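Local coordinates for farnesyltransferase, putative (Trypanosoma cruzi, PDB 3WCA), which probably condenses two farnesyl diphosphate molecules into squalene with NAD(P)H and magnesium, the first step from farnesyl diphosphate to lanosterol, at residues R149-C161 / P218-Y230. The protein carries 1 engineered substitution. Numbering follows the deposited sequence.
Sequences RKVETKADYDLYC and PRVFWPREIWEKY
Glu225 OE1 is gripped by Lys154 N (2.9 Å) and by a water that also accepts from Ala155 N. The Lys154 N-H points almost straight at this oxygen (174°) but reaches it from well above the carboxylate plane. Glu225 can span the gap because its chain is extended, with CG anti to the backbone N (chi1 -168°); a carboxylate is thus set beside the first amides of helix 154-179, where the helix dipole would probably favour its negative charge. The Lys154 side chain crosses that of Glu225 at about a right angle, its CG and CD against the carboxylate, and its CE goes on to Ile226 CD1. In the reverse direction, Glu225 N donates to Glu152 O at 2.7 Å. Glu152 and Arg224 run side by side, the carboxylate nearly coplanar with the guanidinium, and form a salt bridge between OE1 and NE; the CH2 corner of Trp227 lies over one guanidinium face, toward its rim. A further water receives Trp227 NE1 and donates to both Val151 O and Trp222 O. Deeper in, Pro223 lays its CD over the centre of the Tyr157 ring, 3.9 Å from the centroid, a CH-pi contact. The ring planes of Tyr160 and Phe221 are near parallel (26°) but slid apart, and Tyr160 CE2 touches Phe221 CE1 at 3.9 Å; Tyr160 OH is bonded to Glu71, a magnesium ligand. Within 149-161, Thr153 OG1 accepts from Asp156 N at 2.8 Å, while Asp156 OD1 takes the N-H groups of Glu152 and Thr153. Thr153 and Asp156 thus form a capping box, starting a helix of the all-helical squalene synthase fold that runs past the magnesium site.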
loop_
_atom_site.group_PDB
_atom_site.type_symbol
_atom_site.label_atom_id
_atom_site.label_comp_id
_atom_site.label_asym_id
_atom_site.label_seq_id
_atom_site.Cartn_x
_atom_site.Cartn_y
_atom_site.Cartn_z
ATOM N N ARG A 149 -19.127 -7.629 -2.165
ATOM C CA ARG A 149 -18.841 -8.824 -1.370
ATOM C C ARG A 149 -17.745 -8.613 -0.331
ATOM O O ARG A 149 -16.996 -7.636 -0.385
ATOM C CB ARG A 149 -18.464 -10.006 -2.265
ATOM C CG ARG A 149 -17.260 -9.779 -3.150
ATOM C CD ARG A 149 -16.495 -11.083 -3.326
ATOM N NE ARG A 149 -15.613 -11.081 -4.488
ATOM C CZ ARG A 149 -14.571 -11.891 -4.623
ATOM N NH1 ARG A 149 -14.285 -12.759 -3.661
ATOM N NH2 ARG A 149 -13.823 -11.843 -5.719
ATOM N N LYS A 150 -17.664 -9.544 0.614
ATOM C CA LYS A 150 -16.681 -9.487 1.687
ATOM C C LYS A 150 -15.373 -10.188 1.347
ATOM O O LYS A 150 -15.238 -10.834 0.305
ATOM C CB LYS A 150 -17.239 -10.135 2.960
ATOM C CG LYS A 150 -18.060 -9.226 3.861
ATOM C CD LYS A 150 -19.538 -9.291 3.546
ATOM C CE LYS A 150 -20.335 -8.463 4.543
ATOM N NZ LYS A 150 -21.803 -8.580 4.316
ATOM N N VAL A 151 -14.407 -10.050 2.248
ATOM C CA VAL A 151 -13.117 -10.699 2.090
ATOM C C VAL A 151 -13.192 -11.891 3.027
ATOM O O VAL A 151 -12.920 -11.781 4.222
ATOM C CB VAL A 151 -11.950 -9.783 2.523
ATOM C CG1 VAL A 151 -10.622 -10.501 2.312
ATOM C CG2 VAL A 151 -11.981 -8.490 1.733
ATOM N N GLU A 152 -13.582 -13.035 2.486
ATOM C CA GLU A 152 -13.716 -14.225 3.310
ATOM C C GLU A 152 -12.445 -15.064 3.390
ATOM O O GLU A 152 -12.010 -15.448 4.477
ATOM C CB GLU A 152 -14.869 -15.089 2.784
ATOM C CG GLU A 152 -16.237 -14.395 2.762
ATOM C CD GLU A 152 -16.699 -13.938 4.144
ATOM O OE1 GLU A 152 -16.565 -14.719 5.110
ATOM O OE2 GLU A 152 -17.211 -12.802 4.262
ATOM N N THR A 153 -11.850 -15.338 2.237
ATOM C CA THR A 153 -10.657 -16.172 2.166
ATOM C C THR A 153 -9.336 -15.411 2.070
ATOM O O THR A 153 -9.316 -14.202 1.841
ATOM C CB THR A 153 -10.728 -17.096 0.944
ATOM O OG1 THR A 153 -10.744 -16.288 -0.242
ATOM C CG2 THR A 153 -12.005 -17.976 0.990
ATOM N N LYS A 154 -8.242 -16.150 2.231
ATOM C CA LYS A 154 -6.903 -15.599 2.137
ATOM C C LYS A 154 -6.700 -15.225 0.681
ATOM O O LYS A 154 -5.995 -14.266 0.366
ATOM C CB LYS A 154 -5.871 -16.643 2.563
ATOM C CG LYS A 154 -6.083 -17.118 3.981
ATOM C CD LYS A 154 -5.059 -18.158 4.406
ATOM C CE LYS A 154 -3.674 -17.573 4.585
ATOM N NZ LYS A 154 -2.769 -18.587 5.215
ATOM N N ALA A 155 -7.327 -15.998 -0.200
ATOM C CA ALA A 155 -7.270 -15.756 -1.637
ATOM C C ALA A 155 -7.949 -14.418 -1.895
ATOM O O ALA A 155 -7.457 -13.608 -2.679
ATOM C CB ALA A 155 -8.004 -16.873 -2.390
ATOM N N ASP A 156 -9.089 -14.204 -1.241
ATOM C CA ASP A 156 -9.825 -12.949 -1.366
ATOM C C ASP A 156 -8.920 -11.809 -0.873
ATOM O O ASP A 156 -8.782 -10.788 -1.538
ATOM C CB ASP A 156 -11.094 -12.958 -0.495
ATOM C CG ASP A 156 -12.211 -13.844 -1.048
ATOM O OD1 ASP A 156 -13.138 -14.141 -0.264
ATOM O OD2 ASP A 156 -12.185 -14.228 -2.239
ATOM N N TYR A 157 -8.327 -11.997 0.305
ATOM C CA TYR A 157 -7.439 -11.007 0.922
ATOM C C TYR A 157 -6.345 -10.614 -0.076
ATOM O O TYR A 157 -6.187 -9.442 -0.401
ATOM C CB TYR A 157 -6.837 -11.609 2.201
ATOM C CG TYR A 157 -5.900 -10.726 3.021
ATOM C CD1 TYR A 157 -6.193 -9.379 3.281
ATOM C CD2 TYR A 157 -4.773 -11.278 3.632
ATOM C CE1 TYR A 157 -5.385 -8.614 4.142
ATOM C CE2 TYR A 157 -3.962 -10.524 4.487
ATOM C CZ TYR A 157 -4.273 -9.198 4.743
ATOM O OH TYR A 157 -3.479 -8.482 5.623
ATOM N N ASP A 158 -5.613 -11.609 -0.571
ATOM C CA ASP A 158 -4.556 -11.393 -1.552
ATOM C C ASP A 158 -5.026 -10.713 -2.831
ATOM O O ASP A 158 -4.364 -9.804 -3.334
ATOM C CB ASP A 158 -3.898 -12.721 -1.913
ATOM C CG ASP A 158 -2.879 -13.152 -0.889
ATOM O OD1 ASP A 158 -3.004 -12.745 0.279
ATOM O OD2 ASP A 158 -1.957 -13.903 -1.246
ATOM N N LEU A 159 -6.164 -11.145 -3.368
ATOM C CA LEU A 159 -6.654 -10.549 -4.603
ATOM C C LEU A 159 -7.067 -9.098 -4.399
ATOM O O LEU A 159 -6.785 -8.245 -5.242
ATOM C CB LEU A 159 -7.819 -11.367 -5.184
ATOM C CG LEU A 159 -8.388 -10.897 -6.535
ATOM C CD1 LEU A 159 -7.302 -10.974 -7.619
ATOM C CD2 LEU A 159 -9.617 -11.765 -6.916
ATOM N N TYR A 160 -7.731 -8.810 -3.284
ATOM C CA TYR A 160 -8.143 -7.435 -3.014
ATOM C C TYR A 160 -6.905 -6.534 -2.861
ATOM O O TYR A 160 -6.909 -5.388 -3.315
ATOM C CB TYR A 160 -9.008 -7.347 -1.747
ATOM C CG TYR A 160 -9.420 -5.928 -1.413
ATOM C CD1 TYR A 160 -10.451 -5.297 -2.109
ATOM C CD2 TYR A 160 -8.734 -5.190 -0.440
ATOM C CE1 TYR A 160 -10.788 -3.962 -1.850
ATOM C CE2 TYR A 160 -9.059 -3.860 -0.173
ATOM C CZ TYR A 160 -10.084 -3.250 -0.882
ATOM O OH TYR A 160 -10.398 -1.931 -0.635
ATOM N N CYS A 161 -5.862 -7.052 -2.213
ATOM C CA CYS A 161 -4.633 -6.296 -2.031
ATOM C C CYS A 161 -4.015 -6.039 -3.396
ATOM O O CYS A 161 -3.440 -4.974 -3.638
ATOM C CB CYS A 161 -3.639 -7.059 -1.135
ATOM S SG CYS A 161 -4.088 -7.035 0.628
ATOM N N PRO A 218 -18.601 -0.392 10.032
ATOM C CA PRO A 218 -17.263 -0.901 10.349
ATOM C C PRO A 218 -16.564 -1.438 9.103
ATOM O O PRO A 218 -17.167 -2.168 8.319
ATOM C CB PRO A 218 -17.546 -2.016 11.357
ATOM C CG PRO A 218 -18.840 -1.583 11.999
ATOM C CD PRO A 218 -19.628 -1.112 10.806
ATOM N N ARG A 219 -15.301 -1.065 8.917
ATOM C CA ARG A 219 -14.525 -1.556 7.779
ATOM C C ARG A 219 -13.694 -2.737 8.242
ATOM O O ARG A 219 -12.990 -2.645 9.246
ATOM C CB ARG A 219 -13.595 -0.474 7.237
ATOM C CG ARG A 219 -14.252 0.453 6.248
ATOM C CD ARG A 219 -14.067 1.903 6.650
ATOM N NE ARG A 219 -14.512 2.803 5.592
ATOM C CZ ARG A 219 -13.916 2.905 4.409
ATOM N NH1 ARG A 219 -12.849 2.164 4.135
ATOM N NH2 ARG A 219 -14.392 3.744 3.496
ATOM N N VAL A 220 -13.778 -3.841 7.504
ATOM C CA VAL A 220 -13.037 -5.049 7.844
ATOM C C VAL A 220 -12.292 -5.612 6.646
ATOM O O VAL A 220 -12.872 -5.801 5.571
ATOM C CB VAL A 220 -13.971 -6.145 8.398
ATOM C CG1 VAL A 220 -13.213 -7.460 8.513
ATOM C CG2 VAL A 220 -14.509 -5.732 9.752
ATOM N N PHE A 221 -11.008 -5.895 6.845
ATOM C CA PHE A 221 -10.167 -6.430 5.787
ATOM C C PHE A 221 -9.536 -7.760 6.164
ATOM O O PHE A 221 -9.275 -8.587 5.300
ATOM C CB PHE A 221 -9.084 -5.412 5.430
ATOM C CG PHE A 221 -9.633 -4.108 4.926
ATOM C CD1 PHE A 221 -10.134 -4.007 3.630
ATOM C CD2 PHE A 221 -9.694 -2.995 5.762
ATOM C CE1 PHE A 221 -10.694 -2.804 3.168
ATOM C CE2 PHE A 221 -10.252 -1.790 5.314
ATOM C CZ PHE A 221 -10.755 -1.697 4.011
ATOM N N TRP A 222 -9.280 -7.968 7.449
ATOM C CA TRP A 222 -8.691 -9.229 7.878
ATOM C C TRP A 222 -9.610 -10.335 7.334
ATOM O O TRP A 222 -10.833 -10.275 7.496
ATOM C CB TRP A 222 -8.613 -9.269 9.409
ATOM C CG TRP A 222 -7.593 -8.325 9.999
ATOM C CD1 TRP A 222 -7.102 -7.175 9.432
ATOM C CD2 TRP A 222 -6.953 -8.442 11.278
ATOM N NE1 TRP A 222 -6.197 -6.573 10.280
ATOM C CE2 TRP A 222 -6.089 -7.329 11.421
ATOM C CE3 TRP A 222 -7.028 -9.380 12.322
ATOM C CZ2 TRP A 222 -5.301 -7.130 12.565
ATOM C CZ3 TRP A 222 -6.247 -9.182 13.459
ATOM C CH2 TRP A 222 -5.394 -8.061 13.570
ATOM N N PRO A 223 -9.034 -11.349 6.666
ATOM C CA PRO A 223 -9.822 -12.451 6.099
ATOM C C PRO A 223 -10.405 -13.423 7.125
ATOM O O PRO A 223 -9.715 -13.865 8.048
ATOM C CB PRO A 223 -8.827 -13.130 5.171
ATOM C CG PRO A 223 -7.553 -12.990 5.939
ATOM C CD PRO A 223 -7.601 -11.546 6.388
ATOM N N ARG A 224 -11.681 -13.753 6.955
ATOM C CA ARG A 224 -12.345 -14.689 7.855
ATOM C C ARG A 224 -11.522 -15.974 7.953
ATOM O O ARG A 224 -11.331 -16.520 9.035
ATOM C CB ARG A 224 -13.750 -15.009 7.330
ATOM C CG ARG A 224 -14.484 -16.102 8.100
ATOM C CD ARG A 224 -15.812 -16.439 7.438
ATOM N NE ARG A 224 -16.758 -15.337 7.556
ATOM C CZ ARG A 224 -17.459 -15.070 8.651
ATOM N NH1 ARG A 224 -17.327 -15.839 9.724
ATOM N NH2 ARG A 224 -18.277 -14.025 8.678
ATOM N N GLU A 225 -11.021 -16.448 6.818
ATOM C CA GLU A 225 -10.232 -17.667 6.812
ATOM C C GLU A 225 -9.160 -17.636 7.894
ATOM O O GLU A 225 -8.796 -18.675 8.436
ATOM C CB GLU A 225 -9.572 -17.889 5.446
ATOM C CG GLU A 225 -8.980 -19.285 5.300
ATOM C CD GLU A 225 -8.229 -19.496 3.995
ATOM O OE1 GLU A 225 -8.642 -18.924 2.966
ATOM O OE2 GLU A 225 -7.234 -20.253 3.995
ATOM N N ILE A 226 -8.658 -16.451 8.221
ATOM C CA ILE A 226 -7.631 -16.353 9.248
ATOM C C ILE A 226 -8.199 -16.072 10.642
ATOM O O ILE A 226 -7.824 -16.739 11.613
ATOM C CB ILE A 226 -6.560 -15.270 8.884
ATOM C CG1 ILE A 226 -5.738 -15.752 7.689
ATOM C CG2 ILE A 226 -5.646 -14.990 10.080
ATOM C CD1 ILE A 226 -4.605 -14.816 7.277
ATOM N N TRP A 227 -9.111 -15.114 10.764
ATOM C CA TRP A 227 -9.630 -14.823 12.088
ATOM C C TRP A 227 -10.632 -15.812 12.695
ATOM O O TRP A 227 -10.774 -15.864 13.922
ATOM C CB TRP A 227 -10.207 -13.397 12.164
ATOM C CG TRP A 227 -11.336 -13.037 11.231
ATOM C CD1 TRP A 227 -11.253 -12.255 10.113
ATOM C CD2 TRP A 227 -12.731 -13.319 11.415
ATOM N NE1 TRP A 227 -12.502 -12.023 9.599
ATOM C CE2 TRP A 227 -13.429 -12.666 10.377
ATOM C CE3 TRP A 227 -13.457 -14.059 12.358
ATOM C CZ2 TRP A 227 -14.827 -12.726 10.257
ATOM C CZ3 TRP A 227 -14.848 -14.118 12.238
ATOM C CH2 TRP A 227 -15.515 -13.455 11.192
ATOM N N GLU A 228 -11.305 -16.610 11.870
ATOM C CA GLU A 228 -12.289 -17.551 12.414
ATOM C C GLU A 228 -11.664 -18.678 13.239
ATOM O O GLU A 228 -12.371 -19.484 13.850
ATOM C CB GLU A 228 -13.164 -18.123 11.294
ATOM C CG GLU A 228 -12.528 -19.195 10.424
ATOM C CD GLU A 228 -13.484 -19.665 9.337
ATOM O OE1 GLU A 228 -14.709 -19.680 9.590
ATOM O OE2 GLU A 228 -13.021 -20.025 8.236
ATOM N N LYS A 229 -10.336 -18.706 13.271
ATOM C CA LYS A 229 -9.588 -19.703 14.023
ATOM C C LYS A 229 -9.367 -19.228 15.457
ATOM O O LYS A 229 -8.883 -19.986 16.306
ATOM C CB LYS A 229 -8.215 -19.936 13.385
ATOM C CG LYS A 229 -8.219 -20.384 11.932
ATOM C CD LYS A 229 -6.786 -20.698 11.493
ATOM C CE LYS A 229 -6.723 -21.319 10.098
ATOM N NZ LYS A 229 -7.185 -20.380 9.036
ATOM N N TYR A 230 -9.719 -17.970 15.723
ATOM C CA TYR A 230 -9.524 -17.388 17.047
ATOM C C TYR A 230 -10.796 -16.765 17.607
ATOM O O TYR A 230 -10.890 -16.501 18.799
ATOM C CB TYR A 230 -8.425 -16.317 16.976
ATOM C CG TYR A 230 -7.157 -16.809 16.333
ATOM C CD1 TYR A 230 -6.176 -17.448 17.086
ATOM C CD2 TYR A 230 -6.959 -16.688 14.960
ATOM C CE1 TYR A 230 -5.028 -17.961 16.489
ATOM C CE2 TYR A 230 -5.812 -17.202 14.352
ATOM C CZ TYR A 230 -4.853 -17.837 15.123
ATOM O OH TYR A 230 -3.727 -18.365 14.529
HETATM O O HOH W 1 -13.433 -11.480 7.193
HETATM O O HOH W 2 -14.407 -7.970 4.910
HETATM O O HOH W 3 -7.701 -19.011 0.581
#